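Local atomic coordinates of MgGH51 (Meripilus giganteus, PDB entry 6ZPV), a protein that releases terminal alpha-L-arabinofuranosyl residues by hydrolysis, probably from arabinose-containing polysaccharides, as a family GH51 alpha-L-arabinofuranosidase. Residues F224-G229 / F345-N350; T527-T530 / L535-S538; A211-T216 / V496-G501. One frame throughout, in Å; residues are numbered along the deposited sequence.

Contact 1: F224-G229 / F345-N350; sequences FFRFPG and FVEVGN
The flat guanidinium of Arg-226 meets Glu-347 OE1 and Asn-350 OD1 at its edge, near its plane, while the carbonyl carbon of Gly-229 sits 4.1 Å above one face, offset toward the rim. The Glu-347 carboxylate plane is turned 26° from the guanidinium, and the two groups meet edge to edge, not stacked. Their salt bridge runs from Arg-226 NE to Glu-347 OE1 at 2.9 Å, on the syn side of that oxygen though out of the carboxylate plane. A weak second bond joins Arg-226 NH2 to Glu-347 OE2 at 3.3 Å. Arg-226 CG stands anti to the backbone N (chi1 -177°) and the chain stays extended to NE, which brings the guanidinium to the Glu-347 carboxylate.

Strands 224-227 and 345-348 are the second and fourth of the parallel (beta/alpha)8 barrel, with 284-289 between them, and their side chains meet within it. The far nitrogen, NH1, forms a salt bridge with Glu-429 on the seventh strand, the one that in clan GH-A glycosidases carries the nucleophile.

Asn-350, just past the fourth strand, offers OD1 to Arg-226 NH2 at 2.8 Å in a bent, weak bond, and its ND2 is held by Glu-234. A water knits the strand ends together: it accepts from Arg-226 NH2 and donates to Gly-229 O and to Gly-349 O, at 2.8 Å each. At Gly-349 the backbone angles would press any CB against Val-348 O.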
loop_
_atom_site.group_PDB
_atom_site.type_symbol
_atom_site.label_atom_id
_atom_site.label_comp_id
_atom_site.label_asym_id
_atom_site.label_seq_id
_atom_site.Cartn_x
_atom_site.Cartn_y
_atom_site.Cartn_z
ATOM N N PHE A 224 -6.659 9.344 -4.153
ATOM C CA PHE A 224 -6.854 9.046 -2.732
ATOM C C PHE A 224 -6.078 7.795 -2.387
ATOM O O PHE A 224 -5.646 7.012 -3.230
ATOM C CB PHE A 224 -8.330 8.840 -2.380
ATOM C CG PHE A 224 -8.964 7.607 -2.959
ATOM C CD1 PHE A 224 -8.775 6.343 -2.381
ATOM C CD2 PHE A 224 -9.699 7.669 -4.133
ATOM C CE1 PHE A 224 -9.269 5.200 -2.934
ATOM C CE2 PHE A 224 -10.230 6.516 -4.685
ATOM C CZ PHE A 224 -10.014 5.289 -4.102
ATOM N N PHE A 225 -5.921 7.608 -1.088
ATOM C CA PHE A 225 -5.212 6.459 -0.498
ATOM C C PHE A 225 -6.023 5.980 0.708
ATOM O O PHE A 225 -6.108 6.687 1.737
ATOM C CB PHE A 225 -3.791 6.890 -0.106
ATOM C CG PHE A 225 -2.821 5.801 0.241
ATOM C CD1 PHE A 225 -2.772 5.229 1.508
ATOM C CD2 PHE A 225 -1.874 5.373 -0.650
ATOM C CE1 PHE A 225 -1.767 4.342 1.865
ATOM C CE2 PHE A 225 -0.865 4.500 -0.307
ATOM C CZ PHE A 225 -0.807 3.981 0.978
ATOM N N ARG A 226 -6.644 4.819 0.597
ATOM C CA ARG A 226 -7.434 4.185 1.686
ATOM C C ARG A 226 -6.465 3.402 2.572
ATOM O O ARG A 226 -5.637 2.606 2.057
ATOM C CB ARG A 226 -8.500 3.256 1.094
ATOM C CG ARG A 226 -9.395 2.630 2.121
ATOM C CD ARG A 226 -10.097 1.380 1.601
ATOM N NE ARG A 226 -10.938 0.735 2.609
ATOM C CZ ARG A 226 -11.149 -0.582 2.683
ATOM N NH1 ARG A 226 -10.695 -1.393 1.716
ATOM N NH2 ARG A 226 -11.783 -1.075 3.735
ATOM N N PHE A 227 -6.502 3.593 3.891
ATOM C CA PHE A 227 -5.507 2.981 4.790
ATOM C C PHE A 227 -6.026 3.089 6.200
ATOM O O PHE A 227 -6.899 3.947 6.470
ATOM C CB PHE A 227 -4.160 3.699 4.652
ATOM C CG PHE A 227 -4.050 4.988 5.436
ATOM C CD1 PHE A 227 -4.801 6.077 5.100
ATOM C CD2 PHE A 227 -3.282 5.016 6.592
ATOM C CE1 PHE A 227 -4.790 7.203 5.893
ATOM C CE2 PHE A 227 -3.267 6.142 7.371
ATOM C CZ PHE A 227 -4.040 7.237 7.044
ATOM N N PRO A 228 -5.494 2.352 7.197
ATOM C CA PRO A 228 -4.448 1.324 7.085
ATOM C C PRO A 228 -4.990 -0.078 6.844
ATOM O O PRO A 228 -4.218 -1.057 6.867
ATOM C CB PRO A 228 -3.739 1.420 8.425
ATOM C CG PRO A 228 -4.874 1.724 9.378
ATOM C CD PRO A 228 -5.729 2.705 8.605
ATOM N N GLY A 229 -6.281 -0.211 6.567
ATOM C CA GLY A 229 -6.853 -1.477 6.155
ATOM C C GLY A 229 -8.345 -1.346 6.037
ATOM O O GLY A 229 -8.914 -0.300 6.368
ATOM N N PHE A 345 -12.712 12.131 4.489
ATOM C CA PHE A 345 -13.412 10.830 4.493
ATOM C C PHE A 345 -12.787 9.939 5.594
ATOM O O PHE A 345 -11.578 9.749 5.591
ATOM C CB PHE A 345 -13.206 10.129 3.147
ATOM C CG PHE A 345 -13.694 10.879 1.937
ATOM C CD1 PHE A 345 -15.038 11.055 1.706
ATOM C CD2 PHE A 345 -12.790 11.487 1.111
ATOM C CE1 PHE A 345 -15.462 11.766 0.596
ATOM C CE2 PHE A 345 -13.236 12.259 0.039
ATOM C CZ PHE A 345 -14.562 12.379 -0.231
ATOM N N VAL A 346 -13.651 9.364 6.417
ATOM C CA VAL A 346 -13.250 8.403 7.439
ATOM C C VAL A 346 -14.127 7.165 7.307
ATOM O O VAL A 346 -15.380 7.301 7.217
ATOM C CB VAL A 346 -13.281 8.975 8.874
ATOM C CG1 VAL A 346 -13.203 7.883 9.919
ATOM C CG2 VAL A 346 -12.195 10.023 9.027
ATOM N N GLU A 347 -13.487 5.996 7.287
ATOM C CA GLU A 347 -14.219 4.728 7.181
ATOM C C GLU A 347 -14.319 4.086 8.565
ATOM O O GLU A 347 -13.320 4.002 9.300
ATOM C CB GLU A 347 -13.508 3.812 6.160
ATOM C CG GLU A 347 -14.259 2.525 5.874
ATOM C CD GLU A 347 -13.865 1.846 4.586
ATOM O OE1 GLU A 347 -12.986 2.361 3.882
ATOM O OE2 GLU A 347 -14.490 0.751 4.295
ATOM N N VAL A 348 -15.531 3.636 8.924
ATOM C CA VAL A 348 -15.791 3.163 10.297
ATOM C C VAL A 348 -15.663 1.636 10.278
ATOM O O VAL A 348 -16.625 0.910 9.917
ATOM C CB VAL A 348 -17.148 3.679 10.778
ATOM C CG1 VAL A 348 -17.460 3.161 12.181
ATOM C CG2 VAL A 348 -17.170 5.196 10.724
ATOM N N GLY A 349 -14.492 1.130 10.662
ATOM C CA GLY A 349 -14.254 -0.312 10.664
ATOM C C GLY A 349 -13.770 -0.827 9.307
ATOM O O GLY A 349 -13.369 -0.040 8.436
ATOM N N ASN A 350 -13.794 -2.148 9.186
ATOM C CA ASN A 350 -13.493 -2.824 7.902
ATOM C C ASN A 350 -14.418 -4.029 7.821
ATOM O O ASN A 350 -14.470 -4.875 8.737
ATOM C CB ASN A 350 -12.053 -3.310 7.823
ATOM C CG ASN A 350 -11.770 -3.989 6.503
ATOM O OD1 ASN A 350 -11.862 -3.325 5.462
ATOM N ND2 ASN A 350 -11.481 -5.296 6.511
HETATM O O HOH W 1 -11.702 0.268 6.206
#

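Contact 2: T527-T530 / L535-S538; sequences TLPT and LHWS. With ACT (acetate ion), chain S.
Pro-529 lies across one face of the Trp-537 indole, and these two residues supply most of the surface buried here. Its CG stands 3.8 Å from the centroid of the six-membered ring and only 11° off the normal, a CH-pi contact squarely over the face. Trp-537 CG takes the cramped position between backbone N and carbonyl carbon (chi1 54°), which turns the indole toward loop 527-530. There NE1 donates to Thr-527 O at 2.8 Å, with the carbonyl pointing almost straight at the nitrogen but the bond bent at the hydrogen (134°); a weak bond to Ser-526 OG is added. An alanine in place of Trp-537 is likely to leave Thr-527 O without this donor and to open a gap under the proline ring.

His-536 completes the trio: its ND1 comes to 3.4 Å from Pro-529 CB, while its NE2 bonds to Gly-533 O within the same connection. A water spans Thr-530 N and Leu-535 O, and Thr-527 OG1 donates to an acetate OXT at 2.8 Å, probably a crystallisation additive. The buried backbone N of Trp-537 finds no partner in the model.

The loop links the antiparallel strands 522-523 and 535-541 of the C-terminal domain. Leu-535 and Trp-537 rest on Leu-562 of strand 560-565, whereas His-536 packs on Ala-462 and Thr-465 of helix 454-469.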
loop_
_atom_site.group_PDB
_atom_site.type_symbol
_atom_site.label_atom_id
_atom_site.label_comp_id
_atom_site.label_asym_id
_atom_site.label_seq_id
_atom_site.Cartn_x
_atom_site.Cartn_y
_atom_site.Cartn_z
ATOM N N THR A 527 -24.224 6.388 -26.445
ATOM C CA THR A 527 -24.887 5.105 -26.638
ATOM C C THR A 527 -24.488 4.132 -25.546
ATOM O O THR A 527 -23.286 3.973 -25.298
ATOM C CB THR A 527 -24.492 4.549 -28.004
ATOM O OG1 THR A 527 -24.714 5.533 -29.030
ATOM C CG2 THR A 527 -25.185 3.251 -28.354
ATOM N N LEU A 528 -25.439 3.445 -24.940
ATOM C CA LEU A 528 -25.098 2.495 -23.889
ATOM C C LEU A 528 -24.499 1.227 -24.459
ATOM O O LEU A 528 -25.025 0.664 -25.429
ATOM C CB LEU A 528 -26.322 2.155 -23.036
ATOM C CG LEU A 528 -26.865 3.255 -22.151
ATOM C CD1 LEU A 528 -28.231 2.875 -21.571
ATOM C CD2 LEU A 528 -25.930 3.633 -21.046
ATOM N N PRO A 529 -23.443 0.682 -23.824
ATOM C CA PRO A 529 -23.038 -0.681 -24.117
ATOM C C PRO A 529 -24.161 -1.683 -23.888
ATOM O O PRO A 529 -25.102 -1.409 -23.130
ATOM C CB PRO A 529 -21.886 -0.954 -23.110
ATOM C CG PRO A 529 -21.347 0.449 -22.826
ATOM C CD PRO A 529 -22.590 1.309 -22.798
ATOM N N THR A 530 -24.036 -2.861 -24.465
ATOM C CA THR A 530 -24.957 -3.961 -24.169
ATOM C C THR A 530 -24.728 -4.439 -22.728
ATOM O O THR A 530 -23.593 -4.794 -22.404
ATOM C CB THR A 530 -24.761 -5.089 -25.163
ATOM O OG1 THR A 530 -25.022 -4.556 -26.466
ATOM C CG2 THR A 530 -25.718 -6.225 -24.889
ATOM N N LEU A 535 -18.154 -5.621 -24.754
ATOM C CA LEU A 535 -17.575 -4.373 -25.253
ATOM C C LEU A 535 -18.201 -3.202 -24.522
ATOM O O LEU A 535 -19.437 -3.024 -24.516
ATOM C CB LEU A 535 -17.842 -4.216 -26.753
ATOM C CG LEU A 535 -17.173 -3.004 -27.417
ATOM C CD1 LEU A 535 -15.662 -3.110 -27.395
ATOM C CD2 LEU A 535 -17.673 -2.857 -28.840
ATOM N N HIS A 536 -17.373 -2.390 -23.850
ATOM C CA HIS A 536 -17.852 -1.279 -23.003
ATOM C C HIS A 536 -17.008 -0.057 -23.243
ATOM O O HIS A 536 -15.862 -0.135 -23.675
ATOM C CB HIS A 536 -17.782 -1.703 -21.517
ATOM C CG HIS A 536 -18.746 -2.782 -21.169
ATOM N ND1 HIS A 536 -19.995 -2.477 -20.719
ATOM C CD2 HIS A 536 -18.642 -4.130 -21.353
ATOM C CE1 HIS A 536 -20.633 -3.666 -20.621
ATOM N NE2 HIS A 536 -19.859 -4.662 -21.005
ATOM N N TRP A 537 -17.569 1.108 -22.938
ATOM C CA TRP A 537 -16.835 2.367 -23.101
ATOM C C TRP A 537 -17.401 3.396 -22.135
ATOM O O TRP A 537 -18.527 3.255 -21.628
ATOM C CB TRP A 537 -16.955 2.868 -24.569
ATOM C CG TRP A 537 -18.355 2.976 -25.045
ATOM C CD1 TRP A 537 -19.217 4.037 -24.870
ATOM C CD2 TRP A 537 -19.116 1.949 -25.737
ATOM N NE1 TRP A 537 -20.449 3.722 -25.379
ATOM C CE2 TRP A 537 -20.402 2.451 -25.921
ATOM C CE3 TRP A 537 -18.808 0.670 -26.162
ATOM C CZ2 TRP A 537 -21.413 1.698 -26.539
ATOM C CZ3 TRP A 537 -19.780 -0.045 -26.798
ATOM C CH2 TRP A 537 -21.072 0.460 -26.984
ATOM N N SER A 538 -16.633 4.462 -21.934
ATOM C CA SER A 538 -17.034 5.627 -21.116
ATOM C C SER A 538 -16.262 6.840 -21.624
ATOM O O SER A 538 -15.050 6.730 -21.893
ATOM C CB SER A 538 -16.764 5.369 -19.639
ATOM O OG SER A 538 -17.082 6.512 -18.856
HETATM C C ACT S . -28.197 4.964 -29.388
HETATM O O ACT S . -28.882 4.531 -28.291
HETATM O OXT ACT S . -27.420 6.001 -29.452
HETATM C CH3 ACT S . -28.225 4.092 -30.693
HETATM O O HOH W 2 -21.650 -3.531 -25.997
#

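Contact 3: A211-T216 / V496-G501; sequences ADIAET and VSYDAG
Ile-213 drives its CD1 methyl onto the ring of Tyr-498, joining helix 211-219, which leads into the second strand of the (beta/alpha)8 barrel, to the small three-stranded sheet formed by 483-485, 496-498 and 503-505 after the barrel's last strand. The two side chains meet at about a right angle. CD1 lies 3.7 Å from the ring centroid and 8° off the normal, a CH-pi contact over the centre of the face, with all six ring carbons nearly equidistant from the methyl. An extended chi2 of 177° lets the isoleucine reach this far, while the tyrosine ring is fixed at its other end by the bond from OH to His-27 O. Leu-483 on the neighbouring strand packs against both side chains.

One helical turn further on, Thr-216 and Val-496 reach toward each other tip to tip, CG2 of the threonine standing 4.1 Å from CG1 of the valine. Val-503 and Phe-509 close round this pair.

At the opposite end the link is polar and looser. A water lies between Asp-212 OD2 and Gly-501 O, weakly bonded to each. Arg-210 does more to join the sides, forming a salt bridge with Asp-212 OD1 and a hydrogen bond with Asp-499 O. The turn at Gly-501 is shaped by an Asx turn, Gly-501 N donating to Asp-499 OD1 at 2.8 Å.

Thr-216 spends its hydroxyl inside the helix: OG1 donates to Asp-212 O at 2.7 Å, and Thr-216 N reaches the same oxygen from the opposite face of its plane.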
loop_
_atom_site.group_PDB
_atom_site.type_symbol
_atom_site.label_atom_id
_atom_site.label_comp_id
_atom_site.label_asym_id
_atom_site.label_seq_id
_atom_site.Cartn_x
_atom_site.Cartn_y
_atom_site.Cartn_z
ATOM N N ALA A 211 11.862 4.351 -3.081
ATOM C CA ALA A 211 11.683 5.273 -4.226
ATOM C C ALA A 211 10.974 4.621 -5.422
ATOM O O ALA A 211 10.029 5.224 -5.944
ATOM C CB ALA A 211 13.047 5.813 -4.631
ATOM N N ASP A 212 11.430 3.477 -5.908
ATOM C CA ASP A 212 10.797 2.924 -7.109
ATOM C C ASP A 212 9.302 2.604 -6.877
ATOM O O ASP A 212 8.512 2.906 -7.773
ATOM C CB ASP A 212 11.612 1.767 -7.688
ATOM C CG ASP A 212 11.831 0.560 -6.792
ATOM O OD1 ASP A 212 11.384 0.604 -5.621
ATOM O OD2 ASP A 212 12.488 -0.446 -7.280
ATOM N N ILE A 213 8.963 2.072 -5.725
ATOM C CA ILE A 213 7.573 1.749 -5.436
ATOM C C ILE A 213 6.786 3.056 -5.288
ATOM O O ILE A 213 5.709 3.180 -5.899
ATOM C CB ILE A 213 7.462 0.853 -4.182
ATOM C CG1 ILE A 213 8.145 -0.492 -4.391
ATOM C CG2 ILE A 213 6.009 0.732 -3.794
ATOM C CD1 ILE A 213 8.126 -1.390 -3.162
ATOM N N ALA A 214 7.279 4.012 -4.503
ATOM C CA ALA A 214 6.546 5.261 -4.298
ATOM C C ALA A 214 6.301 5.937 -5.659
ATOM O O ALA A 214 5.221 6.457 -5.904
ATOM C CB ALA A 214 7.322 6.178 -3.372
ATOM N N GLU A 215 7.332 6.000 -6.493
ATOM C CA GLU A 215 7.192 6.638 -7.817
ATOM C C GLU A 215 6.182 5.917 -8.686
ATOM O O GLU A 215 5.445 6.532 -9.481
ATOM C CB GLU A 215 8.524 6.665 -8.498
ATOM C CG GLU A 215 9.559 7.592 -7.878
ATOM C CD GLU A 215 11.000 7.398 -8.318
ATOM O OE1 GLU A 215 11.230 6.483 -9.169
ATOM O OE2 GLU A 215 11.908 8.049 -7.745
ATOM N N THR A 216 6.142 4.579 -8.604
ATOM C CA THR A 216 5.174 3.767 -9.361
ATOM C C THR A 216 3.755 4.093 -8.913
ATOM O O THR A 216 2.842 4.207 -9.775
ATOM C CB THR A 216 5.487 2.285 -9.254
ATOM O OG1 THR A 216 6.798 1.985 -9.711
ATOM C CG2 THR A 216 4.503 1.409 -10.003
ATOM N N VAL A 496 0.796 -4.225 -8.145
ATOM C CA VAL A 496 2.221 -3.950 -8.382
ATOM C C VAL A 496 3.028 -4.933 -7.564
ATOM O O VAL A 496 2.787 -5.066 -6.361
ATOM C CB VAL A 496 2.532 -2.494 -7.997
ATOM C CG1 VAL A 496 4.041 -2.201 -8.115
ATOM C CG2 VAL A 496 1.735 -1.513 -8.849
ATOM N N SER A 497 4.006 -5.595 -8.205
ATOM C CA SER A 497 4.836 -6.577 -7.519
ATOM C C SER A 497 6.278 -6.115 -7.511
ATOM O O SER A 497 6.644 -5.239 -8.290
ATOM C CB SER A 497 4.673 -7.956 -8.173
ATOM O OG SER A 497 3.304 -8.330 -8.241
ATOM N N TYR A 498 7.101 -6.712 -6.661
ATOM C CA TYR A 498 8.518 -6.315 -6.601
ATOM C C TYR A 498 9.285 -7.374 -5.848
ATOM O O TYR A 498 8.733 -8.181 -5.095
ATOM C CB TYR A 498 8.694 -4.946 -5.893
ATOM C CG TYR A 498 7.936 -4.872 -4.588
ATOM C CD1 TYR A 498 8.480 -5.297 -3.390
ATOM C CD2 TYR A 498 6.604 -4.486 -4.578
ATOM C CE1 TYR A 498 7.735 -5.309 -2.220
ATOM C CE2 TYR A 498 5.853 -4.553 -3.425
ATOM C CZ TYR A 498 6.400 -4.957 -2.246
ATOM O OH TYR A 498 5.598 -5.017 -1.134
ATOM N N ASP A 499 10.595 -7.353 -6.055
ATOM C CA ASP A 499 11.525 -8.030 -5.137
ATOM C C ASP A 499 12.410 -6.946 -4.496
ATOM O O ASP A 499 12.051 -5.758 -4.505
ATOM C CB ASP A 499 12.331 -9.116 -5.872
ATOM C CG ASP A 499 13.308 -8.605 -6.878
ATOM O OD1 ASP A 499 13.449 -7.380 -7.080
ATOM O OD2 ASP A 499 13.975 -9.474 -7.459
ATOM N N ALA A 500 13.533 -7.340 -3.899
ATOM C CA ALA A 500 14.376 -6.329 -3.227
ATOM C C ALA A 500 14.946 -5.294 -4.190
ATOM O O ALA A 500 15.435 -4.294 -3.708
ATOM C CB ALA A 500 15.485 -7.044 -2.457
ATOM N N GLY A 501 14.956 -5.572 -5.492
ATOM C CA GLY A 501 15.619 -4.671 -6.436
ATOM C C GLY A 501 14.807 -4.009 -7.514
ATOM O O GLY A 501 15.280 -3.052 -8.090
HETATM O O HOH W 3 15.046 -0.106 -6.251
#

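Contact 1 lies in the barrel; contact 3 joins the helix that precedes its second strand to a small sheet outside it. Helix 211-219 is followed in the chain by strand 224-227, yet the two contacts' centres are 23 Å apart and their nearest atoms about 8 Å. Contact 2 lies in the C-terminal domain, its centre 31 Å from that of contact 1 and 35 Å from that of contact 3. Contact 1 is probably closest to catalysis, since clan GH-A enzymes work at the C-terminal ends of strands four and seven; a glycerol, probably from the crystallisation liquor, lies about 6 Å from the Asn-350 side chain. A glycan lies about 10 Å from the Tyr-498 side chain of contact 3.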